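Local coordinates for protein hydrolase, HD family (Bacillus thuringiensis serovar konkukian, PDB 3DJB) that probably acts as a metal-dependent hydrolase of the HD superfamily, holding magnesium in a site built from histidines and aspartates, at residues 9-14 / 54-59; 38-43 / 184-189; 45-50 / 87-92; 145-150 / 168-173. The protein carries 3 engineered substitutions. All blocks are in the same frame, centred on the assembly; numbering follows the deposited sequence.

Interaction 1: residues 9-14 / 54-59; sequences KTITFV and AALLHD
Leu56 and Leu57 form a buried apolar contact with one face of helix 3-17, at the turn that joins helix 48-55 to the short helix 58-61 of this HD-type helical fold. Leu56 mainly meets Thr10 and Ile11, Leu57 mainly Phe13 and Val14. Leu56 sends CD2 between its two partners, lying 3.6 Å from Thr10 CG2 and 3.7 Å from Ile11 CG1. Leu57 CD2 is 3.4 Å from Val14 CG2 and also meets the Phe13 ring at its edge, in the ring plane, 3.7 Å from Phe13 CD1. With CG anti to the backbone N (chi1 177°), the Phe13 ring is carried toward Leu57, and it also stacks with Trp79. Leucine suits both places because its forked end lets one methyl touch two residues of the helix at once. Thr10 serves two roles, giving its methyl to Leu56 while its hydroxyl hydrogen-bonds to Trp79 NE1. Directly after the leucines come His58 and Asp59, which belong to the magnesium site with His29 and Asp122. No hydrogen bond joins the two segments, so they are held by packing alone, an arrangement consistent with helix 3-17 backing the turn that leads into the metal ligands.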
# COMPACT_ATOMS: atom_id res chain seq x y z
N LYS A 9 8.86 -18.87 -27.35
CA LYS A 9 9.03 -17.79 -28.31
C LYS A 9 7.90 -16.78 -28.22
O LYS A 9 8.06 -15.61 -28.60
CB LYS A 9 9.12 -18.34 -29.72
CG LYS A 9 9.96 -17.47 -30.63
CD LYS A 9 11.44 -17.65 -30.33
CE LYS A 9 12.28 -16.50 -30.90
NZ LYS A 9 12.17 -15.25 -30.07
N THR A 10 6.76 -17.25 -27.73
CA THR A 10 5.58 -16.41 -27.56
C THR A 10 5.89 -15.45 -26.37
O THR A 10 5.46 -14.30 -26.38
CB THR A 10 4.32 -17.32 -27.33
OG1 THR A 10 3.15 -16.70 -27.89
CG2 THR A 10 4.12 -17.58 -25.86
N ILE A 11 6.66 -15.95 -25.39
CA ILE A 11 7.07 -15.16 -24.22
C ILE A 11 7.93 -14.03 -24.71
O ILE A 11 8.11 -13.01 -24.04
CB ILE A 11 7.95 -15.99 -23.24
CG1 ILE A 11 7.10 -17.03 -22.54
CG2 ILE A 11 8.63 -15.07 -22.21
CD1 ILE A 11 7.88 -17.91 -21.60
N THR A 12 8.49 -14.22 -25.89
CA THR A 12 9.31 -13.20 -26.47
C THR A 12 8.40 -12.30 -27.27
O THR A 12 8.60 -11.09 -27.32
CB THR A 12 10.39 -13.81 -27.37
OG1 THR A 12 11.23 -14.67 -26.58
CG2 THR A 12 11.24 -12.71 -28.00
N PHE A 13 7.36 -12.88 -27.87
CA PHE A 13 6.41 -12.10 -28.67
C PHE A 13 5.73 -10.99 -27.86
O PHE A 13 5.56 -9.87 -28.35
CB PHE A 13 5.35 -13.02 -29.28
CG PHE A 13 4.29 -12.30 -30.06
CD1 PHE A 13 2.99 -12.19 -29.55
CD2 PHE A 13 4.57 -11.75 -31.30
CE1 PHE A 13 1.99 -11.55 -30.28
CE2 PHE A 13 3.58 -11.10 -32.04
CZ PHE A 13 2.28 -11.00 -31.52
N VAL A 14 5.33 -11.31 -26.64
CA VAL A 14 4.68 -10.34 -25.78
C VAL A 14 5.73 -9.43 -25.18
O VAL A 14 5.57 -8.22 -25.16
CB VAL A 14 3.90 -11.05 -24.66
CG1 VAL A 14 3.26 -10.03 -23.74
CG2 VAL A 14 2.85 -11.94 -25.27
N ALA A 54 -2.93 -18.94 -23.77
CA ALA A 54 -4.02 -17.99 -23.57
C ALA A 54 -3.63 -16.93 -22.55
O ALA A 54 -3.62 -15.74 -22.88
CB ALA A 54 -5.28 -18.72 -23.14
N ALA A 55 -3.30 -17.35 -21.34
CA ALA A 55 -2.94 -16.41 -20.28
C ALA A 55 -1.86 -15.44 -20.73
O ALA A 55 -1.83 -14.30 -20.30
CB ALA A 55 -2.45 -17.18 -19.08
N LEU A 56 -0.99 -15.91 -21.61
CA LEU A 56 0.12 -15.13 -22.13
C LEU A 56 -0.24 -14.11 -23.21
O LEU A 56 0.58 -13.26 -23.52
CB LEU A 56 1.18 -16.07 -22.70
CG LEU A 56 2.48 -16.34 -21.93
CD1 LEU A 56 2.62 -17.83 -21.63
CD2 LEU A 56 3.65 -15.86 -22.78
N LEU A 57 -1.44 -14.19 -23.77
CA LEU A 57 -1.81 -13.25 -24.83
C LEU A 57 -3.14 -12.50 -24.63
O LEU A 57 -3.56 -11.73 -25.51
CB LEU A 57 -1.82 -13.99 -26.18
CG LEU A 57 -0.49 -14.55 -26.73
CD1 LEU A 57 -0.75 -15.48 -27.91
CD2 LEU A 57 0.43 -13.42 -27.16
N HIS A 58 -3.79 -12.70 -23.47
CA HIS A 58 -5.07 -12.03 -23.16
C HIS A 58 -4.89 -10.53 -23.12
O HIS A 58 -5.80 -9.76 -23.43
CB HIS A 58 -5.65 -12.54 -21.81
CG HIS A 58 -4.88 -12.11 -20.58
ND1 HIS A 58 -3.53 -12.34 -20.41
CD2 HIS A 58 -5.31 -11.53 -19.43
CE1 HIS A 58 -3.16 -11.92 -19.22
NE2 HIS A 58 -4.21 -11.42 -18.60
N ASP A 59 -3.69 -10.12 -22.74
CA ASP A 59 -3.35 -8.73 -22.62
C ASP A 59 -2.97 -8.07 -23.94
O ASP A 59 -3.13 -6.86 -24.09
CB ASP A 59 -2.23 -8.57 -21.61
CG ASP A 59 -2.74 -8.30 -20.21
OD1 ASP A 59 -3.74 -8.91 -19.80
OD2 ASP A 59 -2.14 -7.46 -19.52

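Interaction 2: residues 38-43 / 184-189; sequences ISLSEQ and MNTNAA
Leu40, with chi1 at -131° and chi2 at 52°, swings both methyls across to the first turn of helix 187-211, although its CB does not itself point there. CD1 comes 3.6 Å from Ala188 CB, over the start of that helix, and equally near to the backbone N of Ala189. The other branch, CD2, lies 4.0 Å from Ala189 CB. Alanine suits both places, since its single methyl lets the backbones approach to 5.9 Å between the CA atoms of Leu40 and Ala188. This is the last turn of helix 27-41, within the HD domain, set against the beginning of the long C-terminal helix. Thr186 is the N-cap of that helix: its OG1 accepts a weak bond from Ala189 N at 3.4 Å, nearly straight at 169°. Its backbone N is held by Asp120 OD1, while Glu44 OE2 takes the N-H of Ala188, so acidic groups gather at this helix start, where the dipole would tend to welcome them. Helix 113-123 also packs here, with Leu117 and Asp120 touching Leu40. Just past the end of helix 27-41, the aliphatic part of the solvent-exposed Gln43 brushes past the methyl of Ala188, CG to CB 4.3 Å.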
# COMPACT_ATOMS: atom_id res chain seq x y z
N ILE A 38 -0.47 -21.91 -14.48
CA ILE A 38 0.17 -23.21 -14.49
C ILE A 38 -0.23 -23.89 -13.19
O ILE A 38 -1.07 -24.78 -13.18
CB ILE A 38 1.71 -23.12 -14.48
CG1 ILE A 38 2.21 -22.50 -15.78
CG2 ILE A 38 2.29 -24.52 -14.28
CD1 ILE A 38 1.90 -23.30 -17.00
N SER A 39 0.37 -23.45 -12.09
CA SER A 39 0.10 -24.03 -10.79
C SER A 39 -1.36 -24.38 -10.57
O SER A 39 -1.67 -25.33 -9.85
CB SER A 39 0.59 -23.09 -9.70
OG SER A 39 1.98 -22.90 -9.83
N LEU A 40 -2.24 -23.62 -11.19
CA LEU A 40 -3.68 -23.84 -11.06
C LEU A 40 -4.12 -25.08 -11.88
O LEU A 40 -4.87 -25.93 -11.38
CB LEU A 40 -4.43 -22.59 -11.52
CG LEU A 40 -5.53 -21.99 -10.65
CD1 LEU A 40 -5.06 -21.76 -9.22
CD2 LEU A 40 -5.98 -20.68 -11.28
N SER A 41 -3.65 -25.19 -13.12
CA SER A 41 -4.01 -26.32 -13.99
C SER A 41 -3.51 -27.62 -13.39
O SER A 41 -4.25 -28.60 -13.32
CB SER A 41 -3.42 -26.16 -15.41
OG SER A 41 -2.10 -26.69 -15.51
N GLU A 42 -2.24 -27.61 -12.99
CA GLU A 42 -1.61 -28.78 -12.40
C GLU A 42 -2.25 -29.12 -11.07
O GLU A 42 -1.63 -29.67 -10.17
CB GLU A 42 -0.10 -28.57 -12.23
CG GLU A 42 0.32 -27.77 -11.01
CD GLU A 42 1.75 -27.28 -11.14
OE1 GLU A 42 2.34 -26.89 -10.11
OE2 GLU A 42 2.28 -27.27 -12.27
N GLN A 43 -3.52 -28.78 -10.95
CA GLN A 43 -4.21 -29.11 -9.75
C GLN A 43 -5.67 -29.17 -10.07
O GLN A 43 -6.49 -29.54 -9.24
CB GLN A 43 -3.96 -28.08 -8.68
CG GLN A 43 -4.48 -28.54 -7.36
CD GLN A 43 -3.70 -27.96 -6.23
OE1 GLN A 43 -3.92 -28.29 -5.07
NE2 GLN A 43 -2.78 -27.07 -6.56
N MSE A 184 -14.40 -16.67 -8.22
CA MSE A 184 -13.41 -17.65 -8.63
C MSE A 184 -14.15 -18.90 -9.11
O MSE A 184 -15.18 -19.27 -8.54
CB MSE A 184 -12.50 -17.98 -7.44
CG MSE A 184 -11.00 -17.92 -7.75
SE MSE A 184 -10.39 -16.20 -8.44
CE MSE A 184 -10.17 -15.21 -6.79
N ASN A 185 -13.64 -19.53 -10.17
CA ASN A 185 -14.25 -20.73 -10.75
C ASN A 185 -13.76 -22.05 -10.16
O ASN A 185 -14.47 -22.66 -9.38
CB ASN A 185 -14.03 -20.76 -12.26
CG ASN A 185 -14.44 -19.47 -12.92
OD1 ASN A 185 -15.39 -18.81 -12.48
ND2 ASN A 185 -13.74 -19.10 -13.99
N THR A 186 -12.57 -22.49 -10.55
CA THR A 186 -12.04 -23.77 -10.05
C THR A 186 -11.74 -23.71 -8.56
O THR A 186 -11.76 -22.65 -7.94
CB THR A 186 -10.72 -24.21 -10.72
OG1 THR A 186 -9.62 -23.62 -10.02
CG2 THR A 186 -10.65 -23.80 -12.17
N ASN A 187 -11.44 -24.88 -8.00
CA ASN A 187 -11.14 -24.98 -6.58
C ASN A 187 -9.81 -24.33 -6.20
O ASN A 187 -9.79 -23.45 -5.35
CB ASN A 187 -11.10 -26.46 -6.15
CG ASN A 187 -12.48 -27.11 -6.15
OD1 ASN A 187 -12.60 -28.30 -5.88
ND2 ASN A 187 -13.51 -26.33 -6.45
N ALA A 188 -8.71 -24.77 -6.82
CA ALA A 188 -7.39 -24.22 -6.51
C ALA A 188 -7.40 -22.69 -6.45
O ALA A 188 -6.80 -22.09 -5.55
CB ALA A 188 -6.36 -24.70 -7.53
N ALA A 189 -8.10 -22.09 -7.40
CA ALA A 189 -8.25 -20.63 -7.48
C ALA A 189 -9.03 -20.16 -6.26
O ALA A 189 -8.63 -19.20 -5.59
CB ALA A 189 -8.99 -20.24 -8.75

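Interaction 3: residues 45-50 / 87-92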
# COMPACT_ATOMS: atom_id res chain seq x y z
N GLY A 45 -6.51 -29.73 -13.81
CA GLY A 45 -6.63 -30.33 -15.13
C GLY A 45 -6.52 -29.33 -16.26
O GLY A 45 -5.75 -28.37 -16.18
N GLY A 46 -7.29 -29.55 -17.33
CA GLY A 46 -7.28 -28.68 -18.50
C GLY A 46 -5.99 -28.71 -19.32
O GLY A 46 -4.91 -29.01 -18.80
N ASN A 47 -6.11 -28.38 -20.60
CA ASN A 47 -4.95 -28.39 -21.50
C ASN A 47 -3.91 -27.31 -21.24
O ASN A 47 -4.09 -26.16 -21.64
CB ASN A 47 -5.40 -28.23 -22.95
CG ASN A 47 -4.25 -28.40 -23.92
OD1 ASN A 47 -3.08 -28.22 -23.56
ND2 ASN A 47 -4.58 -28.76 -25.17
N ARG A 48 -2.80 -27.68 -20.60
CA ARG A 48 -1.74 -26.72 -20.30
C ARG A 48 -1.43 -25.77 -21.45
O ARG A 48 -1.78 -24.59 -21.39
CB ARG A 48 -0.48 -27.45 -19.86
CG ARG A 48 -0.51 -27.86 -18.39
CD ARG A 48 0.03 -26.73 -17.53
NE ARG A 48 1.32 -26.26 -18.05
CZ ARG A 48 2.51 -26.50 -17.50
NH1 ARG A 48 2.60 -27.21 -16.38
NH2 ARG A 48 3.61 -26.04 -18.09
N PHE A 49 -0.79 -26.26 -22.50
CA PHE A 49 -0.46 -25.39 -23.64
C PHE A 49 -1.51 -24.34 -23.95
O PHE A 49 -1.19 -23.17 -24.12
CB PHE A 49 -0.26 -26.20 -24.89
CG PHE A 49 0.17 -25.39 -26.06
CD1 PHE A 49 -0.60 -25.36 -27.22
CD2 PHE A 49 1.40 -24.73 -26.05
CE1 PHE A 49 -0.13 -24.70 -28.37
CE2 PHE A 49 1.88 -24.07 -27.19
CZ PHE A 49 1.11 -24.06 -28.36
N ILE A 50 -2.77 -24.75 -24.05
CA ILE A 50 -3.80 -23.77 -24.34
C ILE A 50 -3.83 -22.78 -23.20
O ILE A 50 -3.68 -21.58 -23.42
CB ILE A 50 -5.21 -24.43 -24.53
CG1 ILE A 50 -5.33 -25.02 -25.94
CG2 ILE A 50 -6.30 -23.38 -24.38
CD1 ILE A 50 -6.60 -25.79 -26.18
N GLU A 87 -5.91 -25.15 -36.12
CA GLU A 87 -7.11 -24.39 -35.79
C GLU A 87 -7.88 -25.11 -34.70
O GLU A 87 -8.62 -24.50 -33.93
CB GLU A 87 -8.01 -24.25 -37.02
CG GLU A 87 -9.26 -23.42 -36.76
CD GLU A 87 -10.32 -23.56 -37.84
OE1 GLU A 87 -11.32 -22.82 -37.77
OE2 GLU A 87 -10.15 -24.42 -38.74
N GLU A 88 -7.69 -26.43 -34.62
CA GLU A 88 -8.36 -27.25 -33.63
C GLU A 88 -8.06 -26.76 -32.22
O GLU A 88 -8.87 -26.92 -31.30
CB GLU A 88 -7.94 -28.71 -33.80
CG GLU A 88 -8.78 -29.70 -32.99
CD GLU A 88 -9.16 -30.92 -33.80
OE1 GLU A 88 -8.25 -31.61 -34.32
OE2 GLU A 88 -10.37 -31.20 -33.91
N GLU A 89 -6.88 -26.17 -32.05
CA GLU A 89 -6.48 -25.65 -30.75
C GLU A 89 -6.54 -24.13 -30.72
O GLU A 89 -7.04 -23.53 -29.77
CB GLU A 89 -5.06 -26.12 -30.41
CG GLU A 89 -5.02 -27.52 -29.85
CD GLU A 89 -3.64 -27.95 -29.38
OE1 GLU A 89 -3.55 -29.03 -28.76
OE2 GLU A 89 -2.66 -27.21 -29.64
N SER A 90 -6.02 -23.52 -31.78
CA SER A 90 -6.00 -22.07 -31.91
C SER A 90 -7.38 -21.49 -31.72
O SER A 90 -7.57 -20.49 -31.02
CB SER A 90 -5.46 -21.70 -33.29
OG SER A 90 -5.30 -20.31 -33.41
N LYS A 91 -8.36 -22.11 -32.34
CA LYS A 91 -9.74 -21.65 -32.23
C LYS A 91 -10.14 -21.56 -30.75
O LYS A 91 -11.03 -20.78 -30.39
CB LYS A 91 -10.67 -22.62 -32.98
CG LYS A 91 -12.11 -22.14 -33.19
CD LYS A 91 -12.21 -21.00 -34.21
CE LYS A 91 -13.65 -20.78 -34.62
NZ LYS A 91 -14.24 -22.08 -35.07
N HIS A 92 -9.49 -22.35 -29.90
CA HIS A 92 -9.78 -22.39 -28.46
C HIS A 92 -8.91 -21.42 -27.69
O HIS A 92 -9.34 -20.86 -26.68
CB HIS A 92 -9.52 -23.80 -27.91
CG HIS A 92 -9.98 -24.00 -26.49
ND1 HIS A 92 -9.61 -25.10 -25.74
CD2 HIS A 92 -10.81 -23.27 -25.72
CE1 HIS A 92 -10.20 -25.03 -24.56
NE2 HIS A 92 -10.94 -23.94 -24.52
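Ile50 and Glu89 mark the closest backbone approach, 7.2 Å between their CA atoms, where the first turn of helix 48-55 faces helix 87-96. The side chain of Ile50 crosses that of His92 at about a right angle. Its CG2 sits over one face of the imidazole, 4.2 Å from the ring centroid and 21° off the normal, a CH-pi contact displaced toward the rim, while CD1 lies by the ND1 side of the same ring. A branched isoleucine can thus touch the ring with two methyls at once. His92 suits the place because its flat ring offers a face to Ile50 while NE2 can bond to Ser112 OG; this hydrogen bond and the packing by Ile50 both help fix the ring. Both helices belong to the HD domain, and the chain enters the first of them through Gly45 and Gly46, which turn with positive phi, and then Asn47 at the N-cap position. One turn before His92, Glu89 runs out extended beyond CG and splits its carboxylate between two neighbours. OE2 meets the edge of the Phe49 ring, 3.7 Å from CD1, where the slightly positive ring hydrogens would probably attract it. OE1 stands 3.7 Å from Asn47 ND2, a loose approach with the amide and carboxylate planes 75° apart. Phe49 is carried toward helix 87-96 with CG anti to the backbone N (chi1 -176°). Lys3 from the N-terminal helix serves both groups, making a cation-pi contact with Phe49 and a long, weak ion pair with Glu89 OE2.

Interaction 4: residues 145-150 / 168-173; sequences LMYDPT and PSLNHF
Leu145 O and Met146 O, two successive carbonyls, take the hydrogen bonds that join this loop to the residues leading into helix 171-176. Leu145 O accepts twice from Ser169: the backbone N at 3.2 Å, with an N-H...O angle of 169°, and the hydroxyl OG, also at 3.2 Å, arrive from opposite faces of the carbonyl plane. Serine suits the place because chi1 of -56° sets OG beside its own backbone N, so that one residue grips a single oxygen with both donors. Leu170 N bonds to Met146 O at 2.6 Å, in the plane of that carbonyl. Around these bonds lies the packing. Pro168 lays its CB 3.8 Å from Met146 O and also beside the backbone of Tyr147, and Leu170 CD2 meets the Tyr147 ring obliquely, 3.8 Å from Tyr147 CD2. Trp211 of helix 187-211 stands edge-to-face to the same ring. The second subunit packs here too, its His25 on Leu145 and its Ile130 on Met146. Further along, Asp148 OD1 accepts from Thr150 N at 2.8 Å, bending the chain at Pro149. The loop 145-150, which holds this Asx turn at Asp148, is thus bonded through its backbone to the residues leading into helix 171-176, beside the subunit interface.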
# COMPACT_ATOMS: atom_id res chain seq x y z
N LEU A 145 -6.71 10.47 -0.75
CA LEU A 145 -6.24 10.07 0.57
C LEU A 145 -6.24 8.55 0.62
O LEU A 145 -6.56 7.88 -0.37
CB LEU A 145 -7.18 10.61 1.65
CG LEU A 145 -8.01 11.82 1.21
CD1 LEU A 145 -9.04 12.09 2.28
CD2 LEU A 145 -7.13 13.03 0.96
N MSE A 146 -5.86 8.00 1.77
CA MSE A 146 -5.82 6.56 1.93
C MSE A 146 -7.10 6.10 2.61
O MSE A 146 -7.70 5.09 2.24
CB MSE A 146 -4.63 6.16 2.77
CG MSE A 146 -3.50 7.13 2.69
SE MSE A 146 -1.92 6.39 3.48
CE MSE A 146 -2.60 5.75 5.16
N TYR A 147 -7.49 6.86 3.64
CA TYR A 147 -8.70 6.60 4.41
C TYR A 147 -9.30 7.92 4.85
O TYR A 147 -8.60 8.92 4.99
CB TYR A 147 -8.40 5.79 5.66
CG TYR A 147 -9.62 5.56 6.51
CD1 TYR A 147 -9.54 5.59 7.90
CD2 TYR A 147 -10.86 5.24 5.94
CE1 TYR A 147 -10.64 5.31 8.69
CE2 TYR A 147 -11.97 4.97 6.73
CZ TYR A 147 -11.85 5.00 8.10
OH TYR A 147 -12.92 4.69 8.90
N ASP A 148 -10.61 7.90 5.09
CA ASP A 148 -11.34 9.08 5.53
C ASP A 148 -12.65 8.64 6.18
O ASP A 148 -13.52 8.09 5.50
CB ASP A 148 -11.64 9.98 4.35
CG ASP A 148 -12.05 11.38 4.77
OD1 ASP A 148 -12.86 11.51 5.70
OD2 ASP A 148 -11.56 12.35 4.16
N PRO A 149 -12.82 8.87 7.49
CA PRO A 149 -14.04 8.50 8.22
C PRO A 149 -15.29 9.29 7.81
O PRO A 149 -16.39 9.00 8.25
CB PRO A 149 -13.65 8.74 9.67
CG PRO A 149 -12.73 9.92 9.55
CD PRO A 149 -11.86 9.52 8.39
N THR A 150 -15.10 10.30 6.96
CA THR A 150 -16.20 11.13 6.47
C THR A 150 -16.79 10.51 5.20
O THR A 150 -17.89 10.88 4.75
CB THR A 150 -15.70 12.57 6.15
OG1 THR A 150 -15.18 13.16 7.34
CG2 THR A 150 -16.83 13.43 5.60
N PRO A 168 -11.61 7.61 -1.08
CA PRO A 168 -10.28 7.22 -0.61
C PRO A 168 -9.88 5.82 -1.08
O PRO A 168 -10.73 5.00 -1.44
CB PRO A 168 -10.43 7.31 0.89
CG PRO A 168 -11.79 6.74 1.08
CD PRO A 168 -12.60 7.46 0.01
N SER A 169 -8.58 5.54 -1.04
CA SER A 169 -8.04 4.26 -1.48
C SER A 169 -8.50 3.07 -0.66
O SER A 169 -8.70 2.00 -1.21
CB SER A 169 -6.52 4.29 -1.46
OG SER A 169 -6.01 5.35 -2.25
N LEU A 170 -8.65 3.24 0.64
CA LEU A 170 -9.06 2.12 1.48
C LEU A 170 -10.45 1.63 1.14
O LEU A 170 -10.72 0.43 1.24
CB LEU A 170 -9.03 2.49 2.96
CG LEU A 170 -9.23 1.29 3.87
CD1 LEU A 170 -7.89 0.78 4.29
CD2 LEU A 170 -10.03 1.68 5.08
N ASN A 171 -11.32 2.54 0.74
CA ASN A 171 -12.69 2.14 0.41
C ASN A 171 -12.73 1.20 -0.79
O ASN A 171 -13.49 0.23 -0.81
CB ASN A 171 -13.55 3.38 0.16
CG ASN A 171 -13.92 4.10 1.46
OD1 ASN A 171 -14.22 5.29 1.46
ND2 ASN A 171 -13.91 3.37 2.57
N HIS A 172 -11.89 1.47 -1.79
CA HIS A 172 -11.83 0.64 -2.99
C HIS A 172 -11.83 -0.85 -2.63
O HIS A 172 -12.32 -1.68 -3.39
CB HIS A 172 -10.58 1.00 -3.82
CG HIS A 172 -10.43 0.21 -5.09
ND1 HIS A 172 -10.29 -1.17 -5.10
CD2 HIS A 172 -10.35 0.60 -6.38
CE1 HIS A 172 -10.13 -1.58 -6.35
NE2 HIS A 172 -10.16 -0.53 -7.14
N PHE A 173 -11.28 -1.19 -1.47
CA PHE A 173 -11.24 -2.59 -1.08
C PHE A 173 -12.64 -3.18 -1.01
O PHE A 173 -12.98 -4.09 -1.77
CB PHE A 173 -10.50 -2.75 0.25
CG PHE A 173 -9.03 -2.44 0.15
CD1 PHE A 173 -8.49 -1.36 0.84
CD2 PHE A 173 -8.20 -3.18 -0.69
CE1 PHE A 173 -7.16 -1.04 0.69
CE2 PHE A 173 -6.87 -2.85 -0.84
CZ PHE A 173 -6.35 -1.78 -0.15

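In the fold
Interactions 1, 2 and 3 gather round the HD domain, with centres 14 to 20 Å apart, whereas interaction 4 lies 32 to 42 Å from each of them, beside the second subunit. Interactions 1 and 3 share helix 48-55: its start meets helix 87-96, and the turn just after it meets helix 3-17. Interaction 2 uses the preceding helix 27-41 and touches interaction 3 where Ile38 and Ser41 pack on Arg48. Along the chain, 9-14 pairs with 54-59 and 45-50 with 87-92 in crossing fashion, while the span from 38-43 to 184-189 encloses both interactions 3 and 4. The C-terminal helix 187-211 is thereby tied back to the metal-binding domain, and its far part packs on interaction 4.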